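Long-range contacts in Glyoxalase/bleomycin resistance protein/dioxygenase (Catenulispora acidiphila, PDB 4G6X), which belongs to the glyoxalase/bleomycin resistance/dioxygenase (VOC) superfamily and may act as a dioxygenase, although its substrate is not established: residues 102-107 / 144-149; 121-126 / 136-141. All coordinates share one frame; numbering follows the deposited sequence.

In the fold
Both contacts lie in the C-terminal four-stranded sheet, whose order is 102-106, 145-150, 134-139, 123-129. Contact 1 joins the first two strands in parallel; contact 2 pairs the last two as an antiparallel hairpin. Their centres are about 10 Å apart, and the backbone bonds of Ile146 with Leu138 and Leu148 with Ala136 tie the two pairs together. Along the chain contact 2 is nested inside the loop that contact 1 closes: strand 102-106, helix 109-118, the hairpin, then strand 145-150. Strands 29-34 to 76-81 form a second sheet with the same 1-4-3-2 order, consistent with the paired βαβββ modules known for the VOC superfamily.

Contact 1: 102-107 / 144-149; sequences ASFAVD and NLIQLM
Ser103 and Gln147 face each other as a parallel bridge pair. In one of its two modelled conformers Ser103 OG donates to Gln147 OE1 at 2.9 Å, from 29° outside the amide carbonyl plane, so this bond may not be permanent. Gln147 can offer that oxygen because CG stands opposite the backbone N (chi1 -172°) and the chain runs on extended. On the same face the selenium of Met149, a selenomethionine, lies 3.9 Å from Ser103 CB.

The other face is apolar. Ile146 CG2 sits at the edge of the Phe104 ring, 3.5 Å from CE2, while Ile146 CD1 makes a looser contact with Ala102 CB (4.2 Å). Phe50 adds an edge-to-face contact to the Phe104 ring.

The backbones beneath hold these groups in register. Gln147 N meets Ala102 O at 2.9 Å and Phe104 N meets Gln147 O at 2.8 Å; then Met149 N bonds to Phe104 O, and Val106 N to Met149 O, both at 3.0 Å. Gln147 and Met149 thus each give and take one bond across the pair, while Leu148 and Ile146 turn their N-H groups to strand 134-139. His28 of the second subunit packs on Ala105 and Met149. This is the parallel pairing of the first and last strands of a βαβββ unit, the repeating element of the VOC fold.

Contact 2: 121-126 / 136-141; sequences VRFTQE and AILDDT
A classic beta bulge marks this hairpin of strands 123-129 and 134-139: Thr124 and Gln125 together face Ile137, whose carbonyl oxygen takes both backbone N-H groups. Thr124 N lies 2.9 Å from Ile137 O and Gln125 N 3.2 Å from it, both arriving from one face of the carbonyl plane, the second along a straighter N-H line. Ile137 N answers with a bond to Gln125 O. Before the bulge, Asp139 N bonds to Arg122 O, and a water links Arg122 N to Asp139 O.

Phe123 and Leu138 form a non-hydrogen-bonded pair, and their side chains meet as a CH-pi contact. Leu138 CB stands over one face of the ring, 4.0 Å from the centroid; Ala136 CB touches Phe123 CE1 obliquely, and Val121 CG1 packs against the same Leu138 CB (3.9 Å), beside the ring. Around the bulge Thr124 OG1 lies 3.2 Å from Ile137 CG2, and Gln125 OE1 3.5 Å from Ile137 CD1. Gln125 NE2 bonds to Glu126 O and to Thr135 OG1, which fixes the turn of the amide.

On the other side of the bulge, beside the Asp139 N to Arg122 O bond, a salt bridge joins Arg122 NH1 to Asp139 OD2 at 2.8 Å. With CG opposite the backbone N (chi1 -174°), the Arg122 chain runs extended as far as NE and brings NH1 out to the aspartate. The oxygen lies in the guanidinium plane, but the donor sits above the carboxylate, the two planes standing 85° apart. Asp139 OD1 meanwhile accepts from Thr141 N, forming an Asx turn where the strand ends.

Helix 109-118 packs on the Phe123 side through Tyr113 and Leu116, Phe43 of helix 37-46 touches Val121 and Leu138, and Leu145 of strand 145-150 lies against Thr124 and Ile137.

Contact 1: 102-107 / 144-149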
# COMPACT_ATOMS: atom_id res chain seq x y z
N ALA A 102 4.63 -3.38 5.15
CA ALA A 102 4.72 -3.40 3.70
C ALA A 102 5.70 -4.47 3.28
O ALA A 102 6.54 -4.93 4.06
CB ALA A 102 5.17 -2.04 3.19
N SER A 103 5.56 -4.91 2.02
CA SER A 103 6.43 -5.96 1.47
C SER A 103 6.91 -5.60 0.06
O SER A 103 6.10 -5.21 -0.79
CB SER A 103 5.69 -7.32 1.42
OG SER A 103 4.98 -7.64 2.62
N PHE A 104 8.21 -5.80 -0.19
CA PHE A 104 8.88 -5.50 -1.50
C PHE A 104 9.47 -6.75 -2.05
O PHE A 104 9.88 -7.62 -1.31
CB PHE A 104 9.99 -4.43 -1.35
CG PHE A 104 9.49 -3.17 -0.73
CD1 PHE A 104 8.53 -2.41 -1.39
CD2 PHE A 104 9.85 -2.80 0.54
CE1 PHE A 104 7.98 -1.28 -0.80
CE2 PHE A 104 9.30 -1.68 1.15
CZ PHE A 104 8.35 -0.92 0.50
N ALA A 105 9.49 -6.85 -3.37
CA ALA A 105 9.99 -8.05 -4.05
C ALA A 105 11.44 -7.91 -4.47
O ALA A 105 11.89 -6.82 -4.87
CB ALA A 105 9.12 -8.31 -5.29
N VAL A 106 12.20 -8.99 -4.37
CA VAL A 106 13.59 -8.96 -4.87
C VAL A 106 13.84 -10.27 -5.61
O VAL A 106 13.21 -11.29 -5.32
CB VAL A 106 14.63 -8.76 -3.73
CG1 VAL A 106 14.43 -7.39 -3.04
CG2 VAL A 106 14.53 -9.89 -2.71
N ASP A 107 14.80 -10.23 -6.53
CA ASP A 107 15.20 -11.42 -7.28
C ASP A 107 16.07 -12.40 -6.47
O ASP A 107 15.92 -13.61 -6.66
CB ASP A 107 15.98 -11.01 -8.54
CG ASP A 107 15.12 -10.22 -9.53
OD1 ASP A 107 13.94 -10.61 -9.75
OD2 ASP A 107 15.64 -9.21 -10.08
N ASN A 144 8.32 0.84 11.51
CA ASN A 144 7.77 -0.28 10.74
C ASN A 144 8.74 -1.45 10.58
O ASN A 144 10.00 -1.28 10.57
CB ASN A 144 7.38 0.15 9.34
CG ASN A 144 6.54 1.38 9.30
OD1 ASN A 144 7.00 2.45 8.86
ND2 ASN A 144 5.30 1.27 9.73
N LEU A 145 8.15 -2.63 10.41
CA LEU A 145 8.87 -3.78 9.89
C LEU A 145 8.53 -3.85 8.41
O LEU A 145 7.39 -3.56 8.02
CB LEU A 145 8.41 -5.07 10.62
CG LEU A 145 8.72 -5.16 12.14
CD1 LEU A 145 8.10 -6.37 12.78
CD2 LEU A 145 10.23 -5.12 12.42
N ILE A 146 9.49 -4.28 7.61
CA ILE A 146 9.35 -4.28 6.17
C ILE A 146 9.75 -5.66 5.73
O ILE A 146 10.79 -6.16 6.17
CB ILE A 146 10.31 -3.28 5.51
CG1 ILE A 146 9.96 -1.84 5.93
CG2 ILE A 146 10.29 -3.40 3.98
CD1 ILE A 146 8.55 -1.38 5.58
N GLN A 147 8.90 -6.28 4.94
CA GLN A 147 9.21 -7.61 4.42
C GLN A 147 9.82 -7.55 3.01
O GLN A 147 9.31 -6.85 2.13
CB GLN A 147 7.93 -8.46 4.43
CG GLN A 147 8.09 -9.93 4.09
CD GLN A 147 6.76 -10.64 4.04
OE1 GLN A 147 5.85 -10.27 3.29
NE2 GLN A 147 6.64 -11.65 4.81
N LEU A 148 10.89 -8.33 2.85
CA LEU A 148 11.42 -8.72 1.54
C LEU A 148 10.93 -10.10 1.15
O LEU A 148 10.93 -11.04 1.95
CB LEU A 148 12.92 -8.76 1.60
CG LEU A 148 13.75 -7.48 1.49
CD1 LEU A 148 13.03 -6.18 1.58
CD2 LEU A 148 15.10 -7.54 2.20
N MSE A 149 10.52 -10.23 -0.09
CA MSE A 149 9.93 -11.46 -0.60
C MSE A 149 10.64 -11.89 -1.85
O MSE A 149 10.70 -11.13 -2.85
CB MSE A 149 8.47 -11.29 -1.03
CG MSE A 149 7.51 -10.91 0.12
SE MSE A 149 5.56 -10.79 -0.37
CE MSE A 149 5.73 -12.42 -1.42

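Contact 2: 121-126 / 136-141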
# COMPACT_ATOMS: atom_id res chain seq x y z
N VAL A 121 21.66 -2.32 8.25
CA VAL A 121 20.20 -2.51 8.39
C VAL A 121 19.96 -3.66 9.37
O VAL A 121 20.63 -4.71 9.32
CB VAL A 121 19.53 -2.84 7.03
CG1 VAL A 121 18.06 -3.21 7.20
CG2 VAL A 121 19.63 -1.68 6.03
N ARG A 122 19.00 -3.48 10.26
CA ARG A 122 18.69 -4.47 11.24
C ARG A 122 17.61 -5.41 10.74
O ARG A 122 16.55 -4.98 10.37
CB ARG A 122 18.20 -3.73 12.47
CG ARG A 122 17.94 -4.56 13.69
CD ARG A 122 17.30 -3.74 14.80
NE ARG A 122 16.61 -4.64 15.66
CZ ARG A 122 15.33 -4.57 15.96
NH1 ARG A 122 14.56 -3.62 15.52
NH2 ARG A 122 14.85 -5.49 16.73
N PHE A 123 17.87 -6.71 10.76
CA PHE A 123 16.83 -7.70 10.43
C PHE A 123 16.29 -8.37 11.68
O PHE A 123 17.08 -8.82 12.57
CB PHE A 123 17.39 -8.75 9.48
CG PHE A 123 17.55 -8.26 8.06
CD1 PHE A 123 16.60 -8.57 7.11
CD2 PHE A 123 18.61 -7.42 7.72
CE1 PHE A 123 16.73 -8.09 5.82
CE2 PHE A 123 18.74 -6.93 6.44
CZ PHE A 123 17.81 -7.26 5.49
N THR A 124 14.96 -8.47 11.76
CA THR A 124 14.26 -9.23 12.79
C THR A 124 13.99 -10.68 12.38
O THR A 124 13.79 -11.55 13.22
CB THR A 124 12.96 -8.55 13.20
OG1 THR A 124 12.09 -8.47 12.05
CG2 THR A 124 13.23 -7.13 13.72
N GLN A 125 13.98 -10.93 11.07
CA GLN A 125 13.91 -12.27 10.52
C GLN A 125 14.84 -12.39 9.34
O GLN A 125 14.69 -11.66 8.36
CB GLN A 125 12.48 -12.61 10.07
CG GLN A 125 12.27 -14.07 9.66
CD GLN A 125 11.21 -14.20 8.59
OE1 GLN A 125 10.02 -14.01 8.86
NE2 GLN A 125 11.64 -14.44 7.35
N GLU A 126 15.79 -13.33 9.46
CA GLU A 126 16.70 -13.69 8.37
C GLU A 126 15.94 -14.39 7.25
O GLU A 126 14.82 -14.86 7.49
CB GLU A 126 17.82 -14.61 8.90
CG GLU A 126 18.76 -13.93 9.88
CD GLU A 126 19.88 -14.86 10.37
OE1 GLU A 126 19.90 -16.05 9.98
OE2 GLU A 126 20.75 -14.39 11.13
N ALA A 136 12.28 -12.27 4.32
CA ALA A 136 13.09 -11.69 5.40
C ALA A 136 12.37 -10.45 5.91
O ALA A 136 11.59 -9.84 5.17
CB ALA A 136 14.50 -11.31 4.93
N ILE A 137 12.64 -10.07 7.15
CA ILE A 137 11.96 -8.91 7.74
C ILE A 137 13.00 -7.98 8.35
O ILE A 137 13.86 -8.42 9.12
CB ILE A 137 10.92 -9.33 8.76
CG1 ILE A 137 9.85 -10.17 8.07
CG2 ILE A 137 10.29 -8.10 9.44
CD1 ILE A 137 8.82 -10.72 9.01
N LEU A 138 12.91 -6.71 7.95
CA LEU A 138 13.82 -5.68 8.43
C LEU A 138 13.11 -4.52 9.15
O LEU A 138 11.90 -4.33 8.97
CB LEU A 138 14.72 -5.13 7.29
CG LEU A 138 14.01 -4.38 6.15
CD1 LEU A 138 13.96 -2.88 6.41
CD2 LEU A 138 14.75 -4.58 4.83
N ASP A 139 13.88 -3.84 10.01
CA ASP A 139 13.41 -2.63 10.73
C ASP A 139 13.75 -1.40 9.86
O ASP A 139 14.95 -1.14 9.53
CB ASP A 139 14.10 -2.59 12.08
CG ASP A 139 13.78 -1.35 12.90
OD1 ASP A 139 12.99 -0.49 12.51
OD2 ASP A 139 14.38 -1.27 14.00
N ASP A 140 12.73 -0.63 9.47
CA ASP A 140 12.98 0.56 8.67
C ASP A 140 13.51 1.78 9.41
O ASP A 140 13.73 2.84 8.78
CB ASP A 140 11.79 0.93 7.74
CG ASP A 140 10.68 1.62 8.44
OD1 ASP A 140 10.66 1.69 9.69
OD2 ASP A 140 9.75 2.10 7.73
N THR A 141 13.68 1.67 10.76
CA THR A 141 14.08 2.75 11.67
C THR A 141 12.99 3.77 11.97
O THR A 141 13.22 4.65 12.76
CB THR A 141 15.41 3.48 11.32
OG1 THR A 141 15.26 4.37 10.20
CG2 THR A 141 16.54 2.46 11.01
O HOH W 1 17.43 -0.98 10.55